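Local coordinates for muconate lactonizing enzyme (Corynebacterium glutamicum, PDB 3I4K), which belongs to the enolase superfamily, joining an N-terminal domain of the muconate lactonizing enzyme type to a TIM-barrel-like C-terminal domain that holds a magnesium ion, at residues A90-M93 with A94-R98; R208-L211 with H212-I216. One frame throughout, in Å; residues are numbered along the deposited sequence.

Interaction 1: A90-M93 with A94-R98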
ATOM      1  N   ALA A  90      -2.699   1.877  12.394  1.00 44.19           N
ATOM      2  CA  ALA A  90      -3.595   1.274  11.407  1.00 45.28           C
ATOM      3  C   ALA A  90      -4.973   0.902  11.953  1.00 44.69           C
ATOM      4  O   ALA A  90      -5.984   1.124  11.286  1.00 44.63           O
ATOM      5  CB  ALA A  90      -2.939   0.051  10.780  1.00 45.78           C
ATOM      6  N   GLY A  91      -5.022   0.341  13.157  1.00 43.98           N
ATOM      7  CA  GLY A  91      -6.300  -0.042  13.733  1.00 42.39           C
ATOM      8  C   GLY A  91      -7.172   1.153  14.084  1.00 43.10           C
ATOM      9  O   GLY A  91      -8.396   1.116  13.940  1.00 42.37           O
ATOM     10  N   ILE A  92      -6.536   2.223  14.547  1.00 43.73           N
ATOM     11  CA  ILE A  92      -7.261   3.427  14.917  1.00 43.14           C
ATOM     12  C   ILE A  92      -7.856   4.060  13.665  1.00 44.35           C
ATOM     13  O   ILE A  92      -9.030   4.438  13.655  1.00 43.58           O
ATOM     14  CB  ILE A  92      -6.324   4.416  15.643  1.00 44.63           C
ATOM     15  CG1 ILE A  92      -5.877   3.799  16.977  1.00 44.69           C
ATOM     16  CG2 ILE A  92      -7.028   5.742  15.867  1.00 43.80           C
ATOM     17  CD1 ILE A  92      -4.831   4.595  17.707  1.00 46.73           C
HETATM   18  N   MSE A  93      -7.056   4.159  12.602  1.00 44.42           N
HETATM   19  CA  MSE A  93      -7.543   4.737  11.352  1.00 44.92           C
HETATM   20  C   MSE A  93      -8.765   3.962  10.876  1.00 41.35           C
HETATM   21  O   MSE A  93      -9.724   4.544  10.376  1.00 39.65           O
HETATM   22  CB  MSE A  93      -6.448   4.712  10.279  1.00 46.31           C
HETATM   23  CG  MSE A  93      -5.255   5.604  10.593  1.00 50.53           C
HETATM   24 SE   MSE A  93      -5.751   7.467  10.897  1.00 57.37          SE
HETATM   25  CE  MSE A  93      -6.134   7.378  12.797  1.00 60.67           C
ATOM     26  N   ALA A  94      -8.734   2.647  11.050  1.00 42.13           N
ATOM     27  CA  ALA A  94      -9.861   1.815  10.645  1.00 41.47           C
ATOM     28  C   ALA A  94     -11.082   2.123  11.507  1.00 42.76           C
ATOM     29  O   ALA A  94     -12.206   2.133  11.012  1.00 42.04           O
ATOM     30  CB  ALA A  94      -9.501   0.342  10.756  1.00 42.02           C
ATOM     31  N   ASP A  95     -10.872   2.385  12.796  1.00 42.20           N
ATOM     32  CA  ASP A  95     -11.997   2.686  13.665  1.00 42.88           C
ATOM     33  C   ASP A  95     -12.576   4.076  13.424  1.00 41.98           C
ATOM     34  O   ASP A  95     -13.721   4.330  13.780  1.00 41.76           O
ATOM     35  CB  ASP A  95     -11.608   2.539  15.141  1.00 44.43           C
ATOM     36  CG  ASP A  95     -11.302   1.102  15.519  1.00 46.73           C
ATOM     37  OD1 ASP A  95     -12.025   0.192  15.059  1.00 47.43           O
ATOM     38  OD2 ASP A  95     -10.344   0.881  16.282  1.00 48.23           O
ATOM     39  N   LEU A  96     -11.796   4.980  12.837  1.00 41.14           N
ATOM     40  CA  LEU A  96     -12.315   6.314  12.571  1.00 42.54           C
ATOM     41  C   LEU A  96     -13.520   6.229  11.633  1.00 43.65           C
ATOM     42  O   LEU A  96     -14.482   6.981  11.777  1.00 43.13           O
ATOM     43  CB  LEU A  96     -11.242   7.209  11.949  1.00 42.04           C
ATOM     44  CG  LEU A  96      -9.974   7.464  12.767  1.00 44.13           C
ATOM     45  CD1 LEU A  96      -9.199   8.620  12.137  1.00 39.32           C
ATOM     46  CD2 LEU A  96     -10.347   7.795  14.219  1.00 43.78           C
ATOM     47  N   GLU A  97     -13.455   5.305  10.674  1.00 44.61           N
ATOM     48  CA  GLU A  97     -14.532   5.111   9.707  1.00 44.95           C
ATOM     49  C   GLU A  97     -15.872   4.836  10.381  1.00 45.88           C
ATOM     50  O   GLU A  97     -16.928   5.181   9.846  1.00 45.05           O
ATOM     51  CB  GLU A  97     -14.202   3.946   8.764  1.00 42.72           C
ATOM     52  CG  GLU A  97     -12.965   4.163   7.928  1.00 40.47           C
ATOM     53  CD  GLU A  97     -13.023   5.465   7.163  1.00 42.90           C
ATOM     54  OE1 GLU A  97     -14.006   5.676   6.411  1.00 39.92           O
ATOM     55  OE2 GLU A  97     -12.089   6.279   7.325  1.00 40.79           O
ATOM     56  N   ARG A  98     -15.840   4.225  11.560  1.00 46.15           N
ATOM     57  CA  ARG A  98     -17.083   3.911  12.255  1.00 48.41           C
ATOM     58  C   ARG A  98     -17.798   5.141  12.809  1.00 48.30           C
ATOM     59  O   ARG A  98     -19.008   5.107  13.039  1.00 49.66           O
ATOM     60  CB  ARG A  98     -16.817   2.908  13.387  1.00 51.43           C
ATOM     61  CG  ARG A  98     -16.273   1.560  12.914  1.00 54.18           C
ATOM     62  CD  ARG A  98     -16.002   0.623  14.087  1.00 57.46           C
ATOM     63  NE  ARG A  98     -17.221   0.258  14.813  1.00 60.69           N
ATOM     64  CZ  ARG A  98     -18.139  -0.598  14.368  1.00 61.95           C
ATOM     65  NH1 ARG A  98     -17.989  -1.199  13.192  1.00 61.43           N
ATOM     66  NH2 ARG A  98     -19.215  -0.849  15.100  1.00 60.86           N
TER
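Met93 and Leu96 lie side by side on one turn of helix 89-99, their side chains pointing the same way. Met93, present as selenomethionine, bends at chi2 (-56°) and again at chi3 (87°), and the two bends swing its terminal methyl across the helix, up against Leu96. CE then sits 3.4 Å from Leu96 CD1, closer than carbons usually pack. Leu96 sends its other branch to Ile92, with CD2 4.2 Å from Ile92 CG2. These long, flexible and branched apolar chains suit a helix wedged between others: Ile92 and Leu96 also meet helix 66-81, whereas Met93 and Ile92 reach helix 104-121.

Backbone bonds of the alpha-helical kind run beneath this packing. Ala94 N donates to Ala90 O at 3.2 Å, Asp95 N to Gly91 O at 3.0 Å, and Leu96 N to Ile92 O at 2.9 Å. Ala90 and Ala94 are small, as befits a face pressed by the second subunit, where Val134 and Lys322 of that chain pack against them.

The polar contact is between acceptors. Asp95 keeps CG beside its own backbone N (chi1 -67°), and the carboxylate leans back over Gly91, with OD2 3.1 Å from Gly91 O. Two oxygens so near would repel, but OD2 also forms a salt bridge with Arg84, whose positive charge probably offsets the cost. The same neighbouring helix 66-81 thus receives Leu96 and the side of Asp95, while the carboxylate end of Asp95 is paired with Arg84, in the segment leading into helix 89-99.

Interaction 2: R208-L211 with H212-I216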
ATOM      1  N   ARG A 208     -17.676  21.024 -22.652  1.00 33.05           N
ATOM      2  CA  ARG A 208     -17.630  21.689 -23.950  1.00 33.66           C
ATOM      3  C   ARG A 208     -16.533  22.736 -24.031  1.00 32.93           C
ATOM      4  O   ARG A 208     -15.811  22.820 -25.026  1.00 32.55           O
ATOM      5  CB  ARG A 208     -18.966  22.346 -24.292  1.00 34.91           C
ATOM      6  CG  ARG A 208     -19.037  22.805 -25.744  1.00 36.46           C
ATOM      7  CD  ARG A 208     -19.953  24.010 -25.910  1.00 39.20           C
ATOM      8  NE  ARG A 208     -19.435  25.196 -25.235  1.00 36.51           N
ATOM      9  CZ  ARG A 208     -18.489  25.997 -25.724  1.00 40.08           C
ATOM     10  NH1 ARG A 208     -17.942  25.751 -26.908  1.00 36.77           N
ATOM     11  NH2 ARG A 208     -18.087  27.051 -25.018  1.00 39.51           N
ATOM     12  N   THR A 209     -16.406  23.543 -22.987  1.00 32.47           N
ATOM     13  CA  THR A 209     -15.382  24.582 -22.974  1.00 31.80           C
ATOM     14  C   THR A 209     -13.971  24.001 -22.997  1.00 32.03           C
ATOM     15  O   THR A 209     -13.087  24.535 -23.664  1.00 33.77           O
ATOM     16  CB  THR A 209     -15.524  25.502 -21.732  1.00 32.26           C
ATOM     17  OG1 THR A 209     -16.824  26.115 -21.732  1.00 30.22           O
ATOM     18  CG2 THR A 209     -14.468  26.592 -21.758  1.00 31.99           C
ATOM     19  N   ALA A 210     -13.753  22.908 -22.271  1.00 32.37           N
ATOM     20  CA  ALA A 210     -12.427  22.297 -22.241  1.00 33.00           C
ATOM     21  C   ALA A 210     -12.044  21.735 -23.607  1.00 30.79           C
ATOM     22  O   ALA A 210     -10.942  21.962 -24.089  1.00 32.19           O
ATOM     23  CB  ALA A 210     -12.373  21.194 -21.182  1.00 30.21           C
ATOM     24  N   LEU A 211     -12.969  21.019 -24.231  1.00 33.18           N
ATOM     25  CA  LEU A 211     -12.730  20.407 -25.538  1.00 35.17           C
ATOM     26  C   LEU A 211     -12.511  21.436 -26.640  1.00 36.49           C
ATOM     27  O   LEU A 211     -11.840  21.163 -27.637  1.00 39.11           O
ATOM     28  CB  LEU A 211     -13.900  19.492 -25.906  1.00 33.10           C
ATOM     29  CG  LEU A 211     -14.049  18.285 -24.966  1.00 36.72           C
ATOM     30  CD1 LEU A 211     -15.356  17.569 -25.226  1.00 33.77           C
ATOM     31  CD2 LEU A 211     -12.867  17.338 -25.154  1.00 36.22           C
ATOM     32  N   HIS A 212     -13.069  22.624 -26.458  1.00 38.49           N
ATOM     33  CA  HIS A 212     -12.918  23.674 -27.455  1.00 40.31           C
ATOM     34  C   HIS A 212     -11.589  24.426 -27.351  1.00 38.16           C
ATOM     35  O   HIS A 212     -10.901  24.612 -28.347  1.00 38.59           O
ATOM     36  CB  HIS A 212     -14.093  24.656 -27.347  1.00 43.83           C
ATOM     37  CG  HIS A 212     -14.073  25.743 -28.375  1.00 47.88           C
ATOM     38  ND1 HIS A 212     -13.210  26.817 -28.307  1.00 49.44           N
ATOM     39  CD2 HIS A 212     -14.804  25.917 -29.500  1.00 49.23           C
ATOM     40  CE1 HIS A 212     -13.413  27.607 -29.347  1.00 50.07           C
ATOM     41  NE2 HIS A 212     -14.374  27.083 -30.087  1.00 52.08           N
ATOM     42  N   TYR A 213     -11.207  24.825 -26.144  1.00 37.75           N
ATOM     43  CA  TYR A 213      -9.981  25.608 -25.970  1.00 36.38           C
ATOM     44  C   TYR A 213      -8.675  24.867 -25.683  1.00 36.19           C
ATOM     45  O   TYR A 213      -7.619  25.292 -26.148  1.00 37.25           O
ATOM     46  CB  TYR A 213     -10.210  26.661 -24.882  1.00 37.22           C
ATOM     47  CG  TYR A 213     -11.278  27.674 -25.242  1.00 37.66           C
ATOM     48  CD1 TYR A 213     -10.982  28.785 -26.036  1.00 36.31           C
ATOM     49  CD2 TYR A 213     -12.594  27.501 -24.817  1.00 36.98           C
ATOM     50  CE1 TYR A 213     -11.980  29.701 -26.397  1.00 36.65           C
ATOM     51  CE2 TYR A 213     -13.590  28.404 -25.170  1.00 39.37           C
ATOM     52  CZ  TYR A 213     -13.277  29.500 -25.960  1.00 36.92           C
ATOM     53  OH  TYR A 213     -14.276  30.381 -26.299  1.00 38.10           O
ATOM     54  N   LEU A 214      -8.728  23.776 -24.921  1.00 33.76           N
ATOM     55  CA  LEU A 214      -7.504  23.048 -24.603  1.00 32.82           C
ATOM     56  C   LEU A 214      -6.656  22.736 -25.837  1.00 32.47           C
ATOM     57  O   LEU A 214      -5.435  22.737 -25.752  1.00 34.38           O
ATOM     58  CB  LEU A 214      -7.815  21.767 -23.819  1.00 33.12           C
ATOM     59  CG  LEU A 214      -8.386  21.972 -22.404  1.00 32.95           C
ATOM     60  CD1 LEU A 214      -8.537  20.622 -21.698  1.00 28.12           C
ATOM     61  CD2 LEU A 214      -7.464  22.886 -21.606  1.00 31.75           C
ATOM     62  N   PRO A 215      -7.286  22.469 -26.998  1.00 33.82           N
ATOM     63  CA  PRO A 215      -6.473  22.177 -28.188  1.00 34.20           C
ATOM     64  C   PRO A 215      -5.514  23.341 -28.479  1.00 36.21           C
ATOM     65  O   PRO A 215      -4.375  23.131 -28.900  1.00 35.62           O
ATOM     66  CB  PRO A 215      -7.518  22.006 -29.286  1.00 32.12           C
ATOM     67  CG  PRO A 215      -8.690  21.439 -28.544  1.00 33.21           C
ATOM     68  CD  PRO A 215      -8.720  22.301 -27.297  1.00 33.47           C
ATOM     69  N   ILE A 216      -5.987  24.568 -28.248  1.00 36.08           N
ATOM     70  CA  ILE A 216      -5.174  25.757 -28.467  1.00 38.31           C
ATOM     71  C   ILE A 216      -3.963  25.750 -27.542  1.00 39.65           C
ATOM     72  O   ILE A 216      -2.857  26.110 -27.949  1.00 40.57           O
ATOM     73  CB  ILE A 216      -5.992  27.045 -28.228  1.00 38.33           C
ATOM     74  CG1 ILE A 216      -7.144  27.111 -29.229  1.00 38.33           C
ATOM     75  CG2 ILE A 216      -5.098  28.281 -28.387  1.00 36.68           C
ATOM     76  CD1 ILE A 216      -8.181  28.166 -28.893  1.00 39.08           C
TER
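In the beta-alpha-beta unit formed by strand 196-200, helix 207-219 and strand 224-226, the helix pairs residues four apart, Thr209 with Tyr213 and Ala210 with Leu214. Thr209 CG2 touches Tyr213 CD2 at 3.7 Å, and Thr209 O lies at the edge of the ring, near its plane. The same carbonyl accepts Tyr213 N at 3.1 Å, in a nearly straight bond (167°). Threonine suits the site because its methyl meets the ring while OG1 bonds Asp206. On one face of that ring, His212 ND1 stands 3.4 Å above the plane of Tyr213, over its centre.

Ala210 O receives Leu214 N at 3.0 Å, and Ala210 CB meets Leu214 CD1 at 3.9 Å. Pro215 has no N-H to give, and Leu211 O faces its CG and CD instead, each 3.3 Å away; the helix kinks here. Arg208 NH1 comes within 4.0 Å of His212 CB. With CG anti to the backbone N (chi1 -177°), His212 runs alongside Arg208, ring and guanidinium planes 58° apart.

Thr209 and Tyr213 pack on helix 177-189, Leu211, Leu214 and Pro215 on helix 234-244, and Leu214 also reaches Trp205 and Pro228 in the loops that follow strands 196-200 and 224-226.

In the fold
The two contacts lie in different domains, their centres about 43 Å apart, and share no secondary structure element. Both run along a little over two turns of helix; both are partly buried, but only interaction 2 has exposed side chains among those that touch, Arg208 and His212. Interaction 1 is bordered by helices of its own domain, by helix 282-294 and by the second subunit, so its small residues face a chain boundary. Interaction 2 meets no other chain; its helix packs between its two barrel neighbours. The chemistry follows: apolar chains, one of them selenomethionine, and two carboxylates paired with basic residues beyond 90-98; an aromatic ring, a threonine and a helix-kinking proline in 208-216.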